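Local coordinates for HemO (Neisseria meningitidis, PDB 1J77), which binds heme and probably acts as a heme oxygenase, opening the porphyrin ring of the heme it holds, at residues K39-K44 with E190-A195; I43-L48 with A182-V187; S50-A55 with L111-G116. All coordinates share one frame; numbering follows the deposited sequence. Where two conformers were deposited one is given.

Contact 1. Residues K39-K44 with E190-A195; sequences KENYIK and ETFGLA
With chi1 at -79°, the ring of Phe192 is thrown forward from the last turn of helix 167-192, CG lying anti to the carbonyl carbon, and the side chain of Lys44 in helix 39-60 crosses it. Lys44 also sets CG anti to the carbonyl carbon, at a chi1 of -39°, and in the conformer described its chain is extended beyond CG, so that the methylenes pass across one face of the ring before the amine is reached. The touching is done by Lys44 CB, which sits 3.8 Å from the centroid of the Phe192 ring and 27° off the normal, a CH-pi contact displaced toward the rim on the CZ side. Further along, Lys44 CD comes within 3.8 Å of Phe192 CE2. A lysine at a protein surface can thus spend its hydrocarbon part on an aromatic face; in this conformer its NZ meets Glu40 OE2 only as a long, weak ion pair.

Beside the ring, the methyl CG2 of Thr191 rests 3.5 Å from Lys44 O, while its hydroxyl is taken up by the carbonyl of Val187. Asn41 adds the flank: its amide plane stands nearly perpendicular to the Phe192 ring, with ND2 4.2 Å from CE2, and that nitrogen is hydrogen-bonded to the carbonyl oxygen of Gln34.

Directly after the ring the chain turns off through Gly193, whose positive phi belongs to a Schellman motif ending the helix. The contact therefore joins the opening turns of helix 39-60 to the C-terminal end of helix 167-192, at the surface, with Val33 from the loop after helix 11-32 also packed against Phe192.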
# COMPACT_ATOMS: atom_id res chain seq x y z
N LYS A 39 0.93 -2.57 21.44
CA LYS A 39 -0.20 -1.75 20.94
C LYS A 39 0.33 -0.38 20.45
O LYS A 39 -0.14 0.17 19.41
CB LYS A 39 -1.20 -1.54 22.10
CG LYS A 39 -2.58 -1.01 21.65
CD LYS A 39 -3.28 -0.28 22.82
CE LYS A 39 -4.76 -0.65 22.89
NZ LYS A 39 -5.55 0.22 23.85
N GLU A 40 1.27 0.21 21.18
CA GLU A 40 1.83 1.50 20.83
C GLU A 40 2.50 1.46 19.44
O GLU A 40 2.25 2.30 18.59
CB GLU A 40 2.85 1.91 21.88
CG GLU A 40 3.62 3.17 21.55
CD GLU A 40 4.74 3.51 22.52
OE1 GLU A 40 4.96 2.76 23.53
OE2 GLU A 40 5.40 4.54 22.28
N ASN A 41 3.32 0.46 19.21
CA ASN A 41 3.92 0.32 17.88
C ASN A 41 2.88 -0.03 16.79
O ASN A 41 3.06 0.40 15.63
CB ASN A 41 5.08 -0.66 17.91
CG ASN A 41 6.39 0.02 18.22
OD1 ASN A 41 6.44 1.08 18.85
ND2 ASN A 41 7.46 -0.55 17.68
N TYR A 42 1.85 -0.79 17.11
CA TYR A 42 0.82 -1.14 16.11
C TYR A 42 0.10 0.13 15.72
O TYR A 42 -0.29 0.30 14.53
CB TYR A 42 -0.19 -2.19 16.59
CG TYR A 42 -1.11 -2.69 15.51
CD1 TYR A 42 -0.64 -3.43 14.45
CD2 TYR A 42 -2.49 -2.41 15.54
CE1 TYR A 42 -1.48 -3.91 13.46
CE2 TYR A 42 -3.32 -2.89 14.58
CZ TYR A 42 -2.84 -3.62 13.54
OH TYR A 42 -3.67 -4.03 12.54
N ILE A 43 -0.09 1.04 16.66
CA ILE A 43 -0.76 2.31 16.34
C ILE A 43 0.13 3.12 15.40
O ILE A 43 -0.36 3.75 14.45
CB ILE A 43 -1.16 3.07 17.64
CG1 ILE A 43 -2.40 2.42 18.23
CG2 ILE A 43 -1.37 4.50 17.34
CD1 ILE A 43 -2.73 2.81 19.67
N LYS A 44 1.43 3.07 15.60
CA LYS A 44 2.35 3.74 14.68
C LYS A 44 2.21 3.17 13.27
O LYS A 44 2.22 3.93 12.28
CB LYS A 44 3.78 3.56 15.17
CG LYS A 44 3.92 3.66 16.72
CD LYS A 44 5.39 3.59 17.13
CE LYS A 44 5.63 3.92 18.57
NZ LYS A 44 6.99 4.48 18.71
N GLU A 190 9.39 8.98 9.36
CA GLU A 190 8.95 10.11 10.17
C GLU A 190 8.15 9.58 11.34
O GLU A 190 8.33 10.01 12.52
CB GLU A 190 8.11 11.09 9.31
CG GLU A 190 8.93 11.76 8.24
CD GLU A 190 8.27 13.01 7.67
OE1 GLU A 190 7.24 13.43 8.26
OE2 GLU A 190 8.78 13.54 6.65
N THR A 191 7.30 8.61 11.08
CA THR A 191 6.41 8.07 12.05
C THR A 191 7.12 7.28 13.18
O THR A 191 6.74 7.40 14.30
CB THR A 191 5.43 7.22 11.33
OG1 THR A 191 4.80 8.03 10.34
CG2 THR A 191 4.26 6.74 12.23
N PHE A 192 8.09 6.46 12.82
CA PHE A 192 8.81 5.62 13.77
C PHE A 192 10.07 6.32 14.29
O PHE A 192 10.86 5.70 14.99
CB PHE A 192 9.10 4.25 13.14
CG PHE A 192 7.93 3.32 13.13
CD1 PHE A 192 7.00 3.30 12.05
CD2 PHE A 192 7.68 2.44 14.19
CE1 PHE A 192 5.96 2.48 12.06
CE2 PHE A 192 6.65 1.55 14.15
CZ PHE A 192 5.74 1.58 13.09
N GLY A 193 10.30 7.59 14.00
CA GLY A 193 11.44 8.29 14.58
C GLY A 193 12.81 7.89 14.06
O GLY A 193 13.80 7.90 14.78
N LEU A 194 12.86 7.55 12.77
CA LEU A 194 14.08 7.22 12.10
C LEU A 194 14.63 8.36 11.30
O LEU A 194 13.83 9.26 10.85
CB LEU A 194 13.83 6.03 11.17
CG LEU A 194 13.13 4.81 11.74
CD1 LEU A 194 13.04 3.67 10.72
CD2 LEU A 194 13.87 4.30 13.02
N ALA A 195 15.94 8.32 11.01
CA ALA A 195 16.59 9.30 10.14
C ALA A 195 16.09 9.21 8.69
O ALA A 195 15.57 8.20 8.27
CB ALA A 195 18.06 9.06 10.12

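Contact 2. Residues I43-L48 with A182-V187; sequences IKFLKL and AFYKVV. With HEM (protoporphyrin IX containing Fe), chain B.
Tyr184 is held between a leucine and the heme: the methyl CD1 of Leu48 sits over the centre of one ring face, and the heme methyl CMC lies over the opposite face. On the protein side this is a CH-pi contact of nearly ideal direction, Leu48 CD1 being 3.9 Å from the centroid of the Tyr184 ring and only 11° off its normal. On the other side the heme methyl is displaced toward the rim, with CMC 3.4 Å from Tyr184 CZ. Clamped in this way, the ring has little freedom to tilt.

Leu48 works with both branches. Its second methyl, CD2, approaches the phenol end, 3.6 Å from Tyr184 CZ, while CD1 also meets the methyl CG1 of Val187 at 3.6 Å. Val187 is one turn further along helix 167-192, so CD1 by itself bridges two successive turns of the opposing helix, and CD2 adds to the hold on Tyr184. Leu48 CG, roughly anti to the backbone N at a chi1 of 152°, puts both methyls on the tyrosine.

The setting is the all-helical fold of the heme oxygenases, in which heme is bound between helices; here helices 39-60 and 167-192 run roughly antiparallel, their local axes 140° apart in direction and 11.0 Å apart at closest approach. That spacing is bridged by large side chains, and all four touching residues are buried.

Phe45 closes the group from one turn earlier in helix 39-60, its CE1 3.7 Å from Tyr184 OH. Val26 and Val30 of helix 11-32, the helix that carries the axial ligand His23, pack on Tyr184 as well.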
# COMPACT_ATOMS: atom_id res chain seq x y z
N ILE A 43 -0.09 1.04 16.66
CA ILE A 43 -0.76 2.31 16.34
C ILE A 43 0.13 3.12 15.40
O ILE A 43 -0.36 3.75 14.45
CB ILE A 43 -1.16 3.07 17.64
CG1 ILE A 43 -2.40 2.42 18.23
CG2 ILE A 43 -1.37 4.50 17.34
CD1 ILE A 43 -2.73 2.81 19.67
N LYS A 44 1.43 3.07 15.60
CA LYS A 44 2.35 3.74 14.68
C LYS A 44 2.21 3.17 13.27
O LYS A 44 2.22 3.93 12.28
CB LYS A 44 3.78 3.56 15.17
CG LYS A 44 3.92 3.66 16.72
CD LYS A 44 5.39 3.59 17.13
CE LYS A 44 5.63 3.92 18.57
NZ LYS A 44 6.99 4.48 18.71
N PHE A 45 2.04 1.88 13.19
CA PHE A 45 1.86 1.21 11.93
C PHE A 45 0.55 1.66 11.30
O PHE A 45 0.48 1.91 10.12
CB PHE A 45 1.88 -0.30 12.12
CG PHE A 45 1.67 -1.05 10.89
CD1 PHE A 45 2.63 -1.00 9.91
CD2 PHE A 45 0.51 -1.80 10.67
CE1 PHE A 45 2.44 -1.64 8.72
CE2 PHE A 45 0.33 -2.47 9.47
CZ PHE A 45 1.32 -2.41 8.53
N LEU A 46 -0.52 1.68 12.09
CA LEU A 46 -1.80 2.11 11.56
C LEU A 46 -1.73 3.56 11.06
O LEU A 46 -2.40 3.91 10.05
CB LEU A 46 -2.88 1.97 12.65
CG LEU A 46 -3.40 0.57 12.98
CD1 LEU A 46 -4.53 0.67 14.00
CD2 LEU A 46 -3.85 -0.26 11.85
N LYS A 47 -1.01 4.43 11.76
CA LYS A 47 -0.84 5.84 11.34
C LYS A 47 -0.16 5.90 9.96
O LYS A 47 -0.63 6.59 9.04
CB LYS A 47 -0.16 6.71 12.42
CG LYS A 47 -1.03 6.93 13.60
CD LYS A 47 -0.26 7.54 14.69
CE LYS A 47 -1.16 7.74 15.93
NZ LYS A 47 -0.41 8.47 16.99
N LEU A 48 0.91 5.15 9.79
CA LEU A 48 1.62 5.05 8.54
C LEU A 48 0.68 4.55 7.42
O LEU A 48 0.61 5.17 6.35
CB LEU A 48 2.84 4.15 8.71
CG LEU A 48 3.33 3.39 7.47
CD1 LEU A 48 3.91 4.39 6.51
CD2 LEU A 48 4.36 2.31 7.93
N ALA A 182 8.79 4.84 -2.35
CA ALA A 182 9.68 5.74 -1.64
C ALA A 182 8.94 6.58 -0.63
O ALA A 182 9.42 6.80 0.46
CB ALA A 182 10.41 6.61 -2.59
N PHE A 183 7.77 7.08 -1.01
CA PHE A 183 6.93 7.84 -0.10
C PHE A 183 6.52 7.00 1.13
O PHE A 183 6.56 7.49 2.24
CB PHE A 183 5.71 8.39 -0.83
CG PHE A 183 4.72 9.14 0.06
CD1 PHE A 183 5.09 10.34 0.66
CD2 PHE A 183 3.50 8.59 0.39
CE1 PHE A 183 4.24 10.99 1.45
CE2 PHE A 183 2.62 9.29 1.21
CZ PHE A 183 3.02 10.48 1.74
N TYR A 184 6.13 5.75 0.92
CA TYR A 184 5.84 4.87 2.04
C TYR A 184 6.95 4.85 3.06
O TYR A 184 6.68 4.99 4.25
CB TYR A 184 5.51 3.47 1.59
CG TYR A 184 4.86 2.59 2.66
CD1 TYR A 184 3.51 2.53 2.85
CD2 TYR A 184 5.63 1.83 3.51
CE1 TYR A 184 2.93 1.75 3.84
CE2 TYR A 184 5.06 1.05 4.49
CZ TYR A 184 3.73 0.97 4.63
OH TYR A 184 3.18 0.22 5.63
N LYS A 185 8.19 4.75 2.60
CA LYS A 185 9.29 4.73 3.55
C LYS A 185 9.54 6.11 4.19
O LYS A 185 9.92 6.16 5.34
CB LYS A 185 10.57 4.24 2.89
CG LYS A 185 10.50 2.78 2.43
CD LYS A 185 11.84 2.13 2.05
CE LYS A 185 12.35 2.60 0.75
NZ LYS A 185 13.72 2.03 0.43
N VAL A 186 9.36 7.20 3.46
CA VAL A 186 9.48 8.54 4.07
C VAL A 186 8.49 8.63 5.24
O VAL A 186 8.87 9.05 6.37
CB VAL A 186 9.18 9.68 3.06
CG1 VAL A 186 8.93 11.02 3.79
CG2 VAL A 186 10.26 9.77 2.02
N VAL A 187 7.24 8.24 5.04
CA VAL A 187 6.24 8.28 6.08
C VAL A 187 6.60 7.36 7.27
O VAL A 187 6.44 7.74 8.44
CB VAL A 187 4.82 7.98 5.53
CG1 VAL A 187 3.83 7.95 6.64
CG2 VAL A 187 4.47 8.99 4.46
CHA HEM B . 3.30 -8.42 -3.14
CHB HEM B . 4.92 -9.33 1.33
CHC HEM B . 4.43 -4.61 2.45
CHD HEM B . 3.26 -3.65 -2.19
C1A HEM B . 3.68 -9.08 -2.00
C2A HEM B . 3.73 -10.55 -1.82
C3A HEM B . 4.18 -10.77 -0.59
C4A HEM B . 4.45 -9.49 0.06
CMA HEM B . 4.41 -12.16 0.06
CAA HEM B . 3.30 -11.68 -2.81
CBA HEM B . 1.86 -12.08 -2.47
CGA HEM B . 1.30 -13.07 -3.48
O1A HEM B . 1.87 -13.16 -4.61
O2A HEM B . 0.31 -13.78 -3.12
C1B HEM B . 4.93 -8.14 2.04
C2B HEM B . 5.28 -8.00 3.43
C3B HEM B . 5.18 -6.68 3.74
C4B HEM B . 4.68 -5.98 2.56
CMB HEM B . 5.68 -9.23 4.29
CAB HEM B . 5.39 -6.02 5.11
CBB HEM B . 6.32 -6.46 5.95
C1C HEM B . 4.02 -3.96 1.31
C2C HEM B . 3.66 -2.55 1.21
C3C HEM B . 3.40 -2.29 -0.08
C4C HEM B . 3.47 -3.51 -0.84
CMC HEM B . 3.73 -1.57 2.39
CAC HEM B . 3.01 -0.96 -0.72
CBC HEM B . 3.27 0.18 -0.08
C1D HEM B . 3.19 -4.85 -2.82
C2D HEM B . 2.87 -4.95 -4.23
C3D HEM B . 2.90 -6.41 -4.54
C4D HEM B . 3.22 -7.05 -3.29
CMD HEM B . 2.59 -3.78 -5.17
CAD HEM B . 2.58 -7.11 -5.86
CBD HEM B . 3.79 -7.69 -6.53
CGD HEM B . 3.29 -8.23 -7.85
O1D HEM B . 3.25 -7.43 -8.82
O2D HEM B . 2.99 -9.46 -7.94
NA HEM B . 4.11 -8.49 -0.84
NB HEM B . 4.61 -6.89 1.53
NC HEM B . 3.87 -4.49 0.06
ND HEM B . 3.40 -6.11 -2.26
FE HEM B . 4.10 -6.49 -0.42
O HOH W 1 2.22 -6.64 0.07

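Contact 3. Residues S50-A55 with L111-G116; sequences SVFHKA and LYCAEG. With HEM (protoporphyrin IX containing Fe), chain B.
Phe52 reaches from helix 39-60 toward helix 104-119 with its far rim leading, so that CE2 and CZ make the contacts. CG is anti to the backbone N (chi1 -179°), which carries the ring straight out from its helix. Ala114 receives it: the CA atom lies at the ring edge, in plane, and the methyl CB is 3.7 Å from Phe52 CE2. Next to it, Cys113 SG stands 3.9 Å from Phe52 CZ. This is a sulfur-aromatic contact of oblique kind, the sulfur lying 64° off the ring normal.

The heme vinyl fills the angle between the two side chains. Its CBC lies over one face of the Phe52 ring near the rim, and Cys113 SG touches CAC of the same vinyl at 3.5 Å. On its own helix, the ring of His53 is overlain by Phe52 CD2.

Immediately before Cys113, the Tyr112 ring takes the heme methyl CMD over one face, and its hydroxyl donates a hydrogen bond of 2.6 Å from OH to the propionate oxygen O1D, which lies in the ring plane. Gly116 brings bare backbone against the porphyrin, its C atom 3.3 Å from heme C2D. Helix 104-119 lies on the side of the heme where the iron-bound water sits, as the distal helix, and such an approach through glycine backbone is characteristic of that helix in heme oxygenases.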
# COMPACT_ATOMS: atom_id res chain seq x y z
N SER A 50 -2.51 4.75 7.38
CA SER A 50 -3.53 5.82 7.13
C SER A 50 -3.08 6.85 6.13
O SER A 50 -3.84 7.24 5.21
CB SER A 50 -3.92 6.56 8.44
OG SER A 50 -4.90 7.55 8.14
N VAL A 51 -1.85 7.29 6.25
CA VAL A 51 -1.31 8.31 5.38
C VAL A 51 -1.17 7.78 3.98
O VAL A 51 -1.54 8.45 2.98
CB VAL A 51 0.07 8.84 5.89
CG1 VAL A 51 0.70 9.82 4.92
CG2 VAL A 51 -0.11 9.47 7.22
N PHE A 52 -0.60 6.60 3.86
CA PHE A 52 -0.45 6.02 2.53
C PHE A 52 -1.80 5.84 1.83
O PHE A 52 -1.97 6.16 0.63
CB PHE A 52 0.31 4.69 2.56
CG PHE A 52 0.50 4.11 1.18
CD1 PHE A 52 1.45 4.63 0.31
CD2 PHE A 52 -0.25 3.06 0.77
CE1 PHE A 52 1.60 4.10 -0.97
CE2 PHE A 52 -0.08 2.55 -0.51
CZ PHE A 52 0.83 3.07 -1.33
N HIS A 53 -2.76 5.26 2.53
CA HIS A 53 -4.07 5.01 1.90
C HIS A 53 -4.83 6.31 1.65
O HIS A 53 -5.55 6.43 0.67
CB HIS A 53 -4.85 3.99 2.72
CG HIS A 53 -4.40 2.60 2.42
ND1 HIS A 53 -3.50 1.88 3.20
CD2 HIS A 53 -4.62 1.86 1.32
CE1 HIS A 53 -3.28 0.71 2.62
NE2 HIS A 53 -3.93 0.68 1.47
N LYS A 54 -4.65 7.33 2.48
CA LYS A 54 -5.23 8.63 2.13
C LYS A 54 -4.65 9.17 0.82
O LYS A 54 -5.37 9.71 -0.03
CB LYS A 54 -5.03 9.62 3.28
CG LYS A 54 -5.45 11.08 2.96
CD LYS A 54 -6.88 11.24 2.67
CE LYS A 54 -7.20 12.70 2.25
NZ LYS A 54 -8.66 12.97 2.35
N ALA A 55 -3.35 9.07 0.65
CA ALA A 55 -2.63 9.57 -0.49
C ALA A 55 -3.09 8.97 -1.82
O ALA A 55 -2.80 9.54 -2.87
CB ALA A 55 -1.13 9.34 -0.32
N LEU A 111 -1.43 3.39 -7.90
CA LEU A 111 -2.48 2.44 -7.78
C LEU A 111 -1.99 0.96 -7.73
O LEU A 111 -2.51 0.18 -6.93
CB LEU A 111 -3.50 2.65 -8.92
CG LEU A 111 -4.68 1.71 -8.89
CD1 LEU A 111 -5.49 1.78 -7.69
CD2 LEU A 111 -5.55 1.93 -10.14
N TYR A 112 -1.07 0.61 -8.60
CA TYR A 112 -0.40 -0.71 -8.58
C TYR A 112 0.19 -0.97 -7.17
O TYR A 112 -0.09 -2.02 -6.56
CB TYR A 112 0.68 -0.75 -9.66
CG TYR A 112 1.66 -1.89 -9.45
CD1 TYR A 112 1.32 -3.21 -9.78
CD2 TYR A 112 2.89 -1.64 -8.89
CE1 TYR A 112 2.20 -4.25 -9.54
CE2 TYR A 112 3.79 -2.68 -8.62
CZ TYR A 112 3.44 -3.99 -8.95
OH TYR A 112 4.36 -5.03 -8.69
N CYS A 113 0.91 -0.01 -6.63
CA CYS A 113 1.58 -0.17 -5.32
C CYS A 113 0.54 -0.40 -4.24
O CYS A 113 0.64 -1.34 -3.47
CB CYS A 113 2.36 1.08 -5.06
SG CYS A 113 3.33 1.08 -3.60
N ALA A 114 -0.49 0.45 -4.18
CA ALA A 114 -1.48 0.24 -3.16
C ALA A 114 -2.27 -1.05 -3.30
O ALA A 114 -2.60 -1.70 -2.30
CB ALA A 114 -2.47 1.47 -3.08
N GLU A 115 -2.63 -1.40 -4.54
CA GLU A 115 -3.45 -2.56 -4.71
C GLU A 115 -2.63 -3.84 -4.47
O GLU A 115 -3.13 -4.80 -3.85
CB GLU A 115 -4.20 -2.51 -6.05
CG GLU A 115 -5.35 -3.53 -6.11
CD GLU A 115 -6.35 -3.42 -5.00
OE1 GLU A 115 -6.75 -2.30 -4.61
OE2 GLU A 115 -6.79 -4.46 -4.50
N GLY A 116 -1.39 -3.85 -4.92
CA GLY A 116 -0.52 -4.96 -4.61
C GLY A 116 -0.26 -5.16 -3.13
O GLY A 116 -0.07 -6.29 -2.69
CHA HEM B . 3.30 -8.42 -3.14
CHB HEM B . 4.92 -9.33 1.33
CHC HEM B . 4.43 -4.61 2.45
CHD HEM B . 3.26 -3.65 -2.19
C1A HEM B . 3.68 -9.08 -2.00
C2A HEM B . 3.73 -10.55 -1.82
C3A HEM B . 4.18 -10.77 -0.59
C4A HEM B . 4.45 -9.49 0.06
CMA HEM B . 4.41 -12.16 0.06
CAA HEM B . 3.30 -11.68 -2.81
CBA HEM B . 1.86 -12.08 -2.47
CGA HEM B . 1.30 -13.07 -3.48
O1A HEM B . 1.87 -13.16 -4.61
O2A HEM B . 0.31 -13.78 -3.12
C1B HEM B . 4.93 -8.14 2.04
C2B HEM B . 5.28 -8.00 3.43
C3B HEM B . 5.18 -6.68 3.74
C4B HEM B . 4.68 -5.98 2.56
CMB HEM B . 5.68 -9.23 4.29
CAB HEM B . 5.39 -6.02 5.11
CBB HEM B . 6.32 -6.46 5.95
C1C HEM B . 4.02 -3.96 1.31
C2C HEM B . 3.66 -2.55 1.21
C3C HEM B . 3.40 -2.29 -0.08
C4C HEM B . 3.47 -3.51 -0.84
CMC HEM B . 3.73 -1.57 2.39
CAC HEM B . 3.01 -0.96 -0.72
CBC HEM B . 3.27 0.18 -0.08
C1D HEM B . 3.19 -4.85 -2.82
C2D HEM B . 2.87 -4.95 -4.23
C3D HEM B . 2.90 -6.41 -4.54
C4D HEM B . 3.22 -7.05 -3.29
CMD HEM B . 2.59 -3.78 -5.17
CAD HEM B . 2.58 -7.11 -5.86
CBD HEM B . 3.79 -7.69 -6.53
CGD HEM B . 3.29 -8.23 -7.85
O1D HEM B . 3.25 -7.43 -8.82
O2D HEM B . 2.99 -9.46 -7.94
NA HEM B . 4.11 -8.49 -0.84
NB HEM B . 4.61 -6.89 1.53
NC HEM B . 3.87 -4.49 0.06
ND HEM B . 3.40 -6.11 -2.26
FE HEM B . 4.10 -6.49 -0.42
O HOH W 1 2.22 -6.64 0.07

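How the contacts relate
Helix 39-60 runs through contacts 1, 2 and 3 in that order, the first two overlapping at Ile43 and Lys44. It meets the C-terminal part of helix 167-192 in both of these and helix 104-119 in contact 3, which is nested along the chain within the loops they close. The centre of contact 2 lies about 8 Å from that of contact 1 and about 11 Å from that of contact 3. From the chain's centre, the centres stand about 17, 10 and 4 Å away in turn. Phe192 touches the backbone of Phe45, and Tyr184 packs edge-to-face on Phe52, so neighbouring contacts are continuous. One helix thus leads from the surface to the heme pocket, which contacts 2 and 3 both touch.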